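Methyl transferase from Methanosarcina acetivorans (Methanosarcina acetivorans, PDB 6MRO) probably transfers methyl groups from S-adenosylmethionine, and binds S-adenosylhomocysteine and calcium ions. Local coordinates at residues A[128-141]-A[152-166]. The protein carries 1 engineered substitution. Numbering follows the deposited sequence.
Sequences LKEGGKYFMLCFSD and RASKAEIESTFSPLF. With CA (calcium ion), chain D; CA (calcium ion), chain C.
D141 and R152 meet at a two-calcium site in a Rossmann-like methyltransferase fold, where strand 132-139 of the central sheet packs against helix 155-162. D141 OD2 bridges the two calcium ions, 2.4 Å from the one that R152 O and both carboxylate oxygens of E157 also bind, and with OD1 it chelates the second. CG anti to the backbone N (chi1 177°) turns the carboxylate to the metals. E146 adds to the ligands of the first calcium, while E143, G145, E146 and E148 bind the second. A single beta bridge pairs S140 with A153: A153 N donates to F139 O (3.1 Å) and D141 N to A153 O (2.9 Å). R152 NE donates to S140 O at 2.8 Å, with the oxygen in the guanidinium plane. Replacing R152 by alanine keeps the calcium-binding carbonyl but would probably leave S140 O without its NE partner. S154 and E157 form a capping box at the helix start. Farther along, C138 SG packs on A153 CB and I158 CD1, and M136 CE touches the F162 ring. Y134, F162 and F166 form an aromatic cluster, with Y134 CE1 over one face of F162, 3.4 Å from CE2. L128 CD1 meets the F166 ring at its edge, 3.7 Å from CE2.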
ATOM      1  N   LEU A 128      -8.667   8.628  -6.089  1.00 22.47           N
ATOM      2  CA  LEU A 128      -7.770   8.637  -7.236  1.00 25.26           C
ATOM      3  C   LEU A 128      -8.255   9.608  -8.309  1.00 28.17           C
ATOM      4  O   LEU A 128      -9.458   9.754  -8.534  1.00 25.16           O
ATOM      5  CB  LEU A 128      -7.673   7.231  -7.832  1.00 28.73           C
ATOM      6  CG  LEU A 128      -6.505   6.418  -7.292  1.00 26.28           C
ATOM      7  CD1 LEU A 128      -6.718   4.940  -7.638  1.00 26.25           C
ATOM      8  CD2 LEU A 128      -5.175   6.930  -7.854  1.00 25.04           C
ATOM      9  N   LYS A 129      -7.310  10.271  -8.969  1.00 25.88           N
ATOM     10  CA  LYS A 129      -7.640  11.100 -10.117  1.00 28.31           C
ATOM     11  C   LYS A 129      -8.067  10.237 -11.294  1.00 29.91           C
ATOM     12  O   LYS A 129      -7.750   9.049 -11.384  1.00 26.82           O
ATOM     13  CB  LYS A 129      -6.441  11.938 -10.554  1.00 29.64           C
ATOM     14  CG  LYS A 129      -6.213  13.203  -9.758  1.00 39.38           C
ATOM     15  CD  LYS A 129      -5.086  14.017 -10.380  1.00 46.61           C
ATOM     16  CE  LYS A 129      -4.634  15.138  -9.458  1.00 49.53           C
ATOM     17  NZ  LYS A 129      -3.480  15.900 -10.023  1.00 53.06           N
ATOM     18  N   GLU A 130      -8.637  10.908 -12.268  0.70 33.92           N
ATOM     19  CA  GLU A 130      -9.003  10.318 -13.507  0.70 35.27           C
ATOM     20  C   GLU A 130      -7.681   9.974 -14.138  0.70 33.36           C
ATOM     21  O   GLU A 130      -6.836  10.790 -14.212  0.70 34.36           O
ATOM     22  CB  GLU A 130      -9.716  11.409 -14.292  0.70 38.33           C
ATOM     23  CG  GLU A 130      -9.096  12.781 -14.061  0.70 43.52           C
ATOM     24  CD  GLU A 130      -9.894  13.709 -13.144  0.70 45.51           C
ATOM     25  OE1 GLU A 130      -9.969  13.498 -11.957  0.70 47.83           O
ATOM     26  OE2 GLU A 130     -10.460  14.706 -13.639  0.70 43.35           O
ATOM     27  N   GLY A 131      -7.492   8.762 -14.612  1.00 34.09           N
ATOM     28  CA  GLY A 131      -6.195   8.369 -15.124  1.00 30.70           C
ATOM     29  C   GLY A 131      -5.221   7.953 -14.048  1.00 30.06           C
ATOM     30  O   GLY A 131      -4.055   7.662 -14.359  1.00 32.81           O
ATOM     31  N   GLY A 132      -5.669   7.904 -12.795  1.00 28.51           N
ATOM     32  CA  GLY A 132      -4.769   7.637 -11.686  1.00 23.67           C
ATOM     33  C   GLY A 132      -4.415   6.164 -11.574  1.00 25.80           C
ATOM     34  O   GLY A 132      -5.184   5.283 -11.970  1.00 22.03           O
ATOM     35  N   LYS A 133      -3.225   5.913 -11.027  1.00 21.04           N
ATOM     36  CA  LYS A 133      -2.727   4.583 -10.849  1.00 22.09           C
ATOM     37  C   LYS A 133      -2.819   4.055  -9.415  1.00 21.31           C
ATOM     38  O   LYS A 133      -2.584   4.755  -8.506  1.00 19.70           O
ATOM     39  CB  LYS A 133      -1.257   4.551 -11.205  1.00 23.26           C
ATOM     40  CG  LYS A 133      -0.865   5.047 -12.564  1.00 26.05           C
ATOM     41  CD  LYS A 133      -0.983   3.881 -13.515  1.00 31.95           C
ATOM     42  CE  LYS A 133      -0.475   4.186 -14.900  1.00 45.89           C
ATOM     43  NZ  LYS A 133      -0.570   2.908 -15.668  1.00 51.34           N
ATOM     44  N   TYR A 134      -3.170   2.786  -9.305  1.00 23.05           N
ATOM     45  CA  TYR A 134      -3.182   2.039  -8.054  1.00 20.46           C
ATOM     46  C   TYR A 134      -2.183   0.900  -8.189  1.00 22.36           C
ATOM     47  O   TYR A 134      -2.293   0.082  -9.116  1.00 18.50           O
ATOM     48  CB  TYR A 134      -4.582   1.499  -7.758  1.00 18.57           C
ATOM     49  CG  TYR A 134      -4.719   0.606  -6.530  1.00 19.72           C
ATOM     50  CD1 TYR A 134      -5.231  -0.679  -6.642  1.00 18.48           C
ATOM     51  CD2 TYR A 134      -4.371   1.071  -5.259  1.00 17.36           C
ATOM     52  CE1 TYR A 134      -5.378  -1.483  -5.539  1.00 22.32           C
ATOM     53  CE2 TYR A 134      -4.518   0.267  -4.127  1.00 17.08           C
ATOM     54  CZ  TYR A 134      -5.024  -1.011  -4.289  1.00 18.36           C
ATOM     55  OH  TYR A 134      -5.193  -1.813  -3.201  1.00 20.23           O
ATOM     56  N   PHE A 135      -1.205   0.866  -7.283  1.00 16.82           N
ATOM     57  CA  PHE A 135      -0.207  -0.197  -7.207  1.00 17.56           C
ATOM     58  C   PHE A 135      -0.353  -0.896  -5.866  1.00 18.16           C
ATOM     59  O   PHE A 135      -0.271  -0.249  -4.812  1.00 18.77           O
ATOM     60  CB  PHE A 135       1.207   0.368  -7.347  1.00 18.00           C
ATOM     61  CG  PHE A 135       1.452   1.034  -8.665  1.00 18.79           C
ATOM     62  CD1 PHE A 135       1.618   0.268  -9.811  1.00 19.11           C
ATOM     63  CD2 PHE A 135       1.526   2.413  -8.759  1.00 21.00           C
ATOM     64  CE1 PHE A 135       1.838   0.868 -11.042  1.00 21.17           C
ATOM     65  CE2 PHE A 135       1.769   3.026  -9.983  1.00 23.20           C
ATOM     66  CZ  PHE A 135       1.921   2.260 -11.126  1.00 20.49           C
ATOM     67  N   MET A 136      -0.568  -2.208  -5.904  1.00 16.22           N
ATOM     68  CA  MET A 136      -0.835  -2.969  -4.697  1.00 15.95           C
ATOM     69  C   MET A 136       0.062  -4.191  -4.653  1.00 18.11           C
ATOM     70  O   MET A 136       0.181  -4.918  -5.643  1.00 19.35           O
ATOM     71  CB  MET A 136      -2.308  -3.374  -4.630  1.00 16.51           C
ATOM     72  CG  MET A 136      -2.709  -4.111  -3.362  1.00 17.52           C
ATOM     73  SD  MET A 136      -2.426  -5.903  -3.433  1.00 19.78           S
ATOM     74  CE  MET A 136      -3.778  -6.360  -4.526  1.00 20.17           C
ATOM     75  N   LEU A 137       0.681  -4.414  -3.501  1.00 15.52           N
ATOM     76  CA  LEU A 137       1.577  -5.539  -3.286  1.00 15.64           C
ATOM     77  C   LEU A 137       0.993  -6.449  -2.219  1.00 15.74           C
ATOM     78  O   LEU A 137       0.636  -5.983  -1.128  1.00 16.08           O
ATOM     79  CB  LEU A 137       2.961  -5.019  -2.888  1.00 15.34           C
ATOM     80  CG  LEU A 137       4.061  -5.994  -2.473  1.00 22.18           C
ATOM     81  CD1 LEU A 137       4.561  -6.733  -3.690  1.00 19.72           C
ATOM     82  CD2 LEU A 137       5.207  -5.185  -1.808  1.00 22.96           C
ATOM     83  N   CYS A 138       0.918  -7.745  -2.522  1.00 17.55           N
ATOM     84  CA  CYS A 138       0.370  -8.705  -1.577  1.00 18.86           C
ATOM     85  C   CYS A 138       1.040 -10.060  -1.774  1.00 22.21           C
ATOM     86  O   CYS A 138       1.671 -10.328  -2.802  1.00 21.51           O
ATOM     87  CB  CYS A 138      -1.158  -8.806  -1.733  1.00 24.48           C
ATOM     88  SG  CYS A 138      -1.679  -9.401  -3.372  1.00 25.24           S
ATOM     89  N   PHE A 139       0.913 -10.914  -0.766  1.00 21.34           N
ATOM     90  CA  PHE A 139       1.417 -12.275  -0.892  1.00 18.20           C
ATOM     91  C   PHE A 139       0.567 -13.044  -1.896  1.00 21.37           C
ATOM     92  O   PHE A 139      -0.652 -12.880  -1.947  1.00 24.08           O
ATOM     93  CB  PHE A 139       1.401 -12.976   0.464  1.00 19.30           C
ATOM     94  CG  PHE A 139       2.302 -12.347   1.475  1.00 28.40           C
ATOM     95  CD1 PHE A 139       3.651 -12.181   1.211  1.00 31.02           C
ATOM     96  CD2 PHE A 139       1.797 -11.894   2.682  1.00 37.57           C
ATOM     97  CE1 PHE A 139       4.492 -11.581   2.141  1.00 32.92           C
ATOM     98  CE2 PHE A 139       2.632 -11.303   3.613  1.00 38.65           C
ATOM     99  CZ  PHE A 139       3.981 -11.144   3.336  1.00 35.16           C
ATOM    100  N   SER A 140       1.211 -13.892  -2.696  1.00 20.26           N
ATOM    101  CA  SER A 140       0.520 -14.575  -3.778  1.00 23.75           C
ATOM    102  C   SER A 140      -0.041 -15.915  -3.315  1.00 24.46           C
ATOM    103  O   SER A 140       0.553 -16.620  -2.488  1.00 24.10           O
ATOM    104  CB  SER A 140       1.445 -14.788  -4.984  1.00 26.11           C
ATOM    105  OG  SER A 140       2.628 -15.482  -4.636  1.00 25.26           O
ATOM    106  N   ASP A 141      -1.194 -16.261  -3.876  1.00 24.43           N
ATOM    107  CA  ASP A 141      -1.912 -17.493  -3.578  1.00 24.49           C
ATOM    108  C   ASP A 141      -2.078 -18.262  -4.882  1.00 25.35           C
ATOM    109  O   ASP A 141      -2.887 -17.884  -5.741  1.00 26.95           O
ATOM    110  CB  ASP A 141      -3.264 -17.180  -2.942  1.00 26.41           C
ATOM    111  CG  ASP A 141      -4.103 -18.411  -2.679  1.00 29.61           C
ATOM    112  OD1 ASP A 141      -3.670 -19.547  -2.976  1.00 28.69           O
ATOM    113  OD2 ASP A 141      -5.224 -18.233  -2.153  1.00 30.26           O
ATOM    114  N   ARG A 152      -3.857 -15.412   1.484  1.00 27.49           N
ATOM    115  CA  ARG A 152      -3.027 -14.914   0.397  1.00 23.38           C
ATOM    116  C   ARG A 152      -3.930 -14.701  -0.811  1.00 22.73           C
ATOM    117  O   ARG A 152      -4.949 -15.379  -0.966  1.00 25.76           O
ATOM    118  CB  ARG A 152      -1.869 -15.870   0.046  1.00 26.74           C
ATOM    119  CG  ARG A 152      -0.959 -16.244   1.232  1.00 28.80           C
ATOM    120  CD  ARG A 152       0.410 -16.762   0.760  1.00 31.07           C
ATOM    121  NE  ARG A 152       0.313 -17.983  -0.048  1.00 30.49           N
ATOM    122  CZ  ARG A 152       0.187 -19.212   0.444  1.00 30.76           C
ATOM    123  NH1 ARG A 152       0.138 -19.407   1.759  1.00 33.21           N
ATOM    124  NH2 ARG A 152       0.104 -20.249  -0.380  1.00 31.35           N
ATOM    125  N   ALA A 153      -3.565 -13.751  -1.659  1.00 23.16           N
ATOM    126  CA  ALA A 153      -4.452 -13.320  -2.730  1.00 22.43           C
ATOM    127  C   ALA A 153      -4.064 -14.014  -4.030  1.00 24.75           C
ATOM    128  O   ALA A 153      -2.891 -14.022  -4.412  1.00 23.46           O
ATOM    129  CB  ALA A 153      -4.415 -11.799  -2.887  1.00 22.79           C
ATOM    130  N   SER A 154      -5.046 -14.626  -4.686  1.00 24.00           N
ATOM    131  CA  SER A 154      -4.824 -15.205  -6.001  1.00 24.30           C
ATOM    132  C   SER A 154      -5.091 -14.150  -7.065  1.00 24.20           C
ATOM    133  O   SER A 154      -5.650 -13.092  -6.785  1.00 23.65           O
ATOM    134  CB  SER A 154      -5.732 -16.407  -6.222  1.00 26.01           C
ATOM    135  OG  SER A 154      -7.079 -15.977  -6.291  1.00 26.69           O
ATOM    136  N   LYS A 155      -4.677 -14.435  -8.302  1.00 24.90           N
ATOM    137  CA  LYS A 155      -4.987 -13.500  -9.376  1.00 26.19           C
ATOM    138  C   LYS A 155      -6.492 -13.385  -9.568  1.00 29.33           C
ATOM    139  O   LYS A 155      -7.014 -12.290  -9.812  1.00 29.95           O
ATOM    140  CB  LYS A 155      -4.304 -13.927 -10.673  1.00 30.80           C
ATOM    141  CG  LYS A 155      -2.801 -14.013 -10.550  1.00 36.50           C
ATOM    142  CD  LYS A 155      -2.170 -14.583 -11.805  1.00 41.68           C
ATOM    143  CE  LYS A 155      -1.294 -13.557 -12.479  1.00 42.92           C
ATOM    144  NZ  LYS A 155      -0.013 -14.180 -12.903  1.00 50.52           N
ATOM    145  N   ALA A 156      -7.206 -14.502  -9.421  1.00 27.48           N
ATOM    146  CA  ALA A 156      -8.659 -14.476  -9.554  1.00 28.81           C
ATOM    147  C   ALA A 156      -9.284 -13.595  -8.482  1.00 28.01           C
ATOM    148  O   ALA A 156     -10.187 -12.801  -8.760  1.00 30.25           O
ATOM    149  CB  ALA A 156      -9.219 -15.897  -9.483  1.00 30.46           C
ATOM    150  N   GLU A 157      -8.823 -13.739  -7.238  1.00 26.94           N
ATOM    151  CA  GLU A 157      -9.330 -12.897  -6.161  1.00 26.28           C
ATOM    152  C   GLU A 157      -9.016 -11.428  -6.416  1.00 25.13           C
ATOM    153  O   GLU A 157      -9.874 -10.562  -6.208  1.00 25.55           O
ATOM    154  CB  GLU A 157      -8.748 -13.361  -4.817  1.00 25.45           C
ATOM    155  CG  GLU A 157      -9.192 -14.777  -4.444  1.00 29.96           C
ATOM    156  CD  GLU A 157      -8.286 -15.466  -3.417  1.00 32.73           C
ATOM    157  OE1 GLU A 157      -8.706 -16.500  -2.851  1.00 34.80           O
ATOM    158  OE2 GLU A 157      -7.167 -14.981  -3.186  1.00 31.66           O
ATOM    159  N   ILE A 158      -7.814 -11.135  -6.916  1.00 24.11           N
ATOM    160  CA  ILE A 158      -7.443  -9.756  -7.223  1.00 23.17           C
ATOM    161  C   ILE A 158      -8.312  -9.212  -8.349  1.00 27.27           C
ATOM    162  O   ILE A 158      -8.875  -8.109  -8.254  1.00 25.26           O
ATOM    163  CB  ILE A 158      -5.943  -9.675  -7.566  1.00 23.13           C
ATOM    164  CG1 ILE A 158      -5.112  -9.957  -6.309  1.00 21.10           C
ATOM    165  CG2 ILE A 158      -5.569  -8.294  -8.130  1.00 25.84           C
ATOM    166  CD1 ILE A 158      -3.629 -10.100  -6.573  1.00 20.90           C
ATOM    167  N   GLU A 159      -8.481 -10.023  -9.388  1.00 25.47           N
ATOM    168  CA  GLU A 159      -9.286  -9.643 -10.540  1.00 26.81           C
ATOM    169  C   GLU A 159     -10.738  -9.415 -10.140  1.00 31.07           C
ATOM    170  O   GLU A 159     -11.358  -8.434 -10.552  1.00 28.17           O
ATOM    171  CB  GLU A 159      -9.205 -10.715 -11.628  1.00 32.84           C
ATOM    172  CG  GLU A 159      -7.905 -10.702 -12.417  1.00 32.36           C
ATOM    173  CD  GLU A 159      -7.894 -11.724 -13.537  1.00 36.95           C
ATOM    174  OE1 GLU A 159      -8.481 -11.445 -14.604  1.00 38.41           O
ATOM    175  OE2 GLU A 159      -7.298 -12.806 -13.350  1.00 39.63           O
ATOM    176  N   SER A 160     -11.275 -10.317  -9.324  1.00 28.50           N
ATOM    177  CA  SER A 160     -12.659 -10.201  -8.875  1.00 35.00           C
ATOM    178  C   SER A 160     -12.869  -8.953  -8.020  1.00 32.59           C
ATOM    179  O   SER A 160     -13.918  -8.300  -8.108  1.00 30.01           O
ATOM    180  CB  SER A 160     -13.059 -11.442  -8.088  1.00 40.15           C
ATOM    181  OG  SER A 160     -14.405 -11.330  -7.675  1.00 43.89           O
ATOM    182  N   THR A 161     -11.873  -8.603  -7.206  1.00 30.86           N
ATOM    183  CA  THR A 161     -11.988  -7.470  -6.291  1.00 29.59           C
ATOM    184  C   THR A 161     -11.857  -6.133  -7.009  1.00 25.91           C
ATOM    185  O   THR A 161     -12.630  -5.204  -6.743  1.00 29.79           O
ATOM    186  CB  THR A 161     -10.920  -7.578  -5.202  1.00 29.62           C
ATOM    187  OG1 THR A 161     -11.121  -8.781  -4.450  1.00 30.15           O
ATOM    188  CG2 THR A 161     -10.974  -6.379  -4.279  1.00 27.66           C
ATOM    189  N   PHE A 162     -10.883  -5.998  -7.910  1.00 27.26           N
ATOM    190  CA  PHE A 162     -10.559  -4.675  -8.440  1.00 28.74           C
ATOM    191  C   PHE A 162     -11.072  -4.412  -9.855  1.00 30.48           C
ATOM    192  O   PHE A 162     -11.110  -3.247 -10.267  1.00 34.31           O
ATOM    193  CB  PHE A 162      -9.042  -4.452  -8.375  1.00 25.45           C
ATOM    194  CG  PHE A 162      -8.531  -4.331  -6.965  1.00 24.54           C
ATOM    195  CD1 PHE A 162      -7.872  -5.390  -6.351  1.00 23.44           C
ATOM    196  CD2 PHE A 162      -8.746  -3.175  -6.244  1.00 21.43           C
ATOM    197  CE1 PHE A 162      -7.432  -5.279  -5.040  1.00 23.16           C
ATOM    198  CE2 PHE A 162      -8.305  -3.061  -4.929  1.00 20.49           C
ATOM    199  CZ  PHE A 162      -7.645  -4.110  -4.336  1.00 21.36           C
ATOM    200  N   SER A 163     -11.456  -5.449 -10.605  0.50 28.14           N
ATOM    201  CA  SER A 163     -12.048  -5.222 -11.922  0.50 29.51           C
ATOM    202  C   SER A 163     -13.318  -4.379 -11.903  0.50 30.26           C
ATOM    203  O   SER A 163     -13.521  -3.613 -12.865  0.50 32.19           O
ATOM    204  CB  SER A 163     -12.338  -6.558 -12.615  0.50 31.40           C
ATOM    205  OG  SER A 163     -11.177  -7.083 -13.224  0.50 32.97           O
ATOM    206  N   PRO A 164     -14.221  -4.485 -10.920  1.00 30.74           N
ATOM    207  CA  PRO A 164     -15.470  -3.693 -10.999  1.00 36.97           C
ATOM    208  C   PRO A 164     -15.262  -2.192 -11.104  1.00 35.52           C
ATOM    209  O   PRO A 164     -16.044  -1.514 -11.785  1.00 39.34           O
ATOM    210  CB  PRO A 164     -16.201  -4.059  -9.702  1.00 37.93           C
ATOM    211  CG  PRO A 164     -15.767  -5.434  -9.425  1.00 34.98           C
ATOM    212  CD  PRO A 164     -14.316  -5.471  -9.817  1.00 30.44           C
ATOM    213  N   LEU A 165     -14.235  -1.648 -10.451  1.00 29.81           N
ATOM    214  CA  LEU A 165     -13.988  -0.216 -10.469  1.00 31.96           C
ATOM    215  C   LEU A 165     -12.693   0.180 -11.168  1.00 33.82           C
ATOM    216  O   LEU A 165     -12.499   1.370 -11.436  1.00 38.05           O
ATOM    217  CB  LEU A 165     -13.976   0.340  -9.036  1.00 31.27           C
ATOM    218  CG  LEU A 165     -15.273   0.201  -8.232  1.00 32.97           C
ATOM    219  CD1 LEU A 165     -15.021   0.595  -6.787  1.00 36.85           C
ATOM    220  CD2 LEU A 165     -16.373   1.055  -8.829  1.00 36.82           C
ATOM    221  N   PHE A 166     -11.810  -0.767 -11.481  1.00 31.04           N
ATOM    222  CA  PHE A 166     -10.498  -0.444 -12.028  1.00 28.51           C
ATOM    223  C   PHE A 166     -10.238  -1.212 -13.310  1.00 32.66           C
ATOM    224  O   PHE A 166     -10.788  -2.298 -13.536  1.00 33.64           O
ATOM    225  CB  PHE A 166      -9.371  -0.766 -11.042  1.00 24.39           C
ATOM    226  CG  PHE A 166      -9.436   0.021  -9.766  1.00 24.54           C
ATOM    227  CD1 PHE A 166     -10.225  -0.409  -8.715  1.00 23.74           C
ATOM    228  CD2 PHE A 166      -8.722   1.203  -9.625  1.00 23.43           C
ATOM    229  CE1 PHE A 166     -10.301   0.324  -7.544  1.00 23.17           C
ATOM    230  CE2 PHE A 166      -8.795   1.932  -8.458  1.00 23.80           C
ATOM    231  CZ  PHE A 166      -9.571   1.487  -7.414  1.00 25.01           C
TER
HETATM  232 CA    CA D 203      -6.754 -16.783  -1.094  1.00 28.83          CA
HETATM  233 CA    CA C 202      -5.910 -20.619  -2.109  1.00 28.83          CA
HETATM  234  O   HOH W   1       0.804 -19.934  -3.326  1.00 31.76           O
HETATM  235  O   HOH W   2      -2.780 -17.053  -8.356  1.00 22.17           O
HETATM  236  O   HOH W   3      -5.778 -17.698   0.867  1.00 28.13           O
HETATM  237  O   HOH W   4      -6.808 -20.125  -4.208  1.00 36.19           O
HETATM  238  O   HOH W   5      -7.656 -14.926   0.251  1.00 33.85           O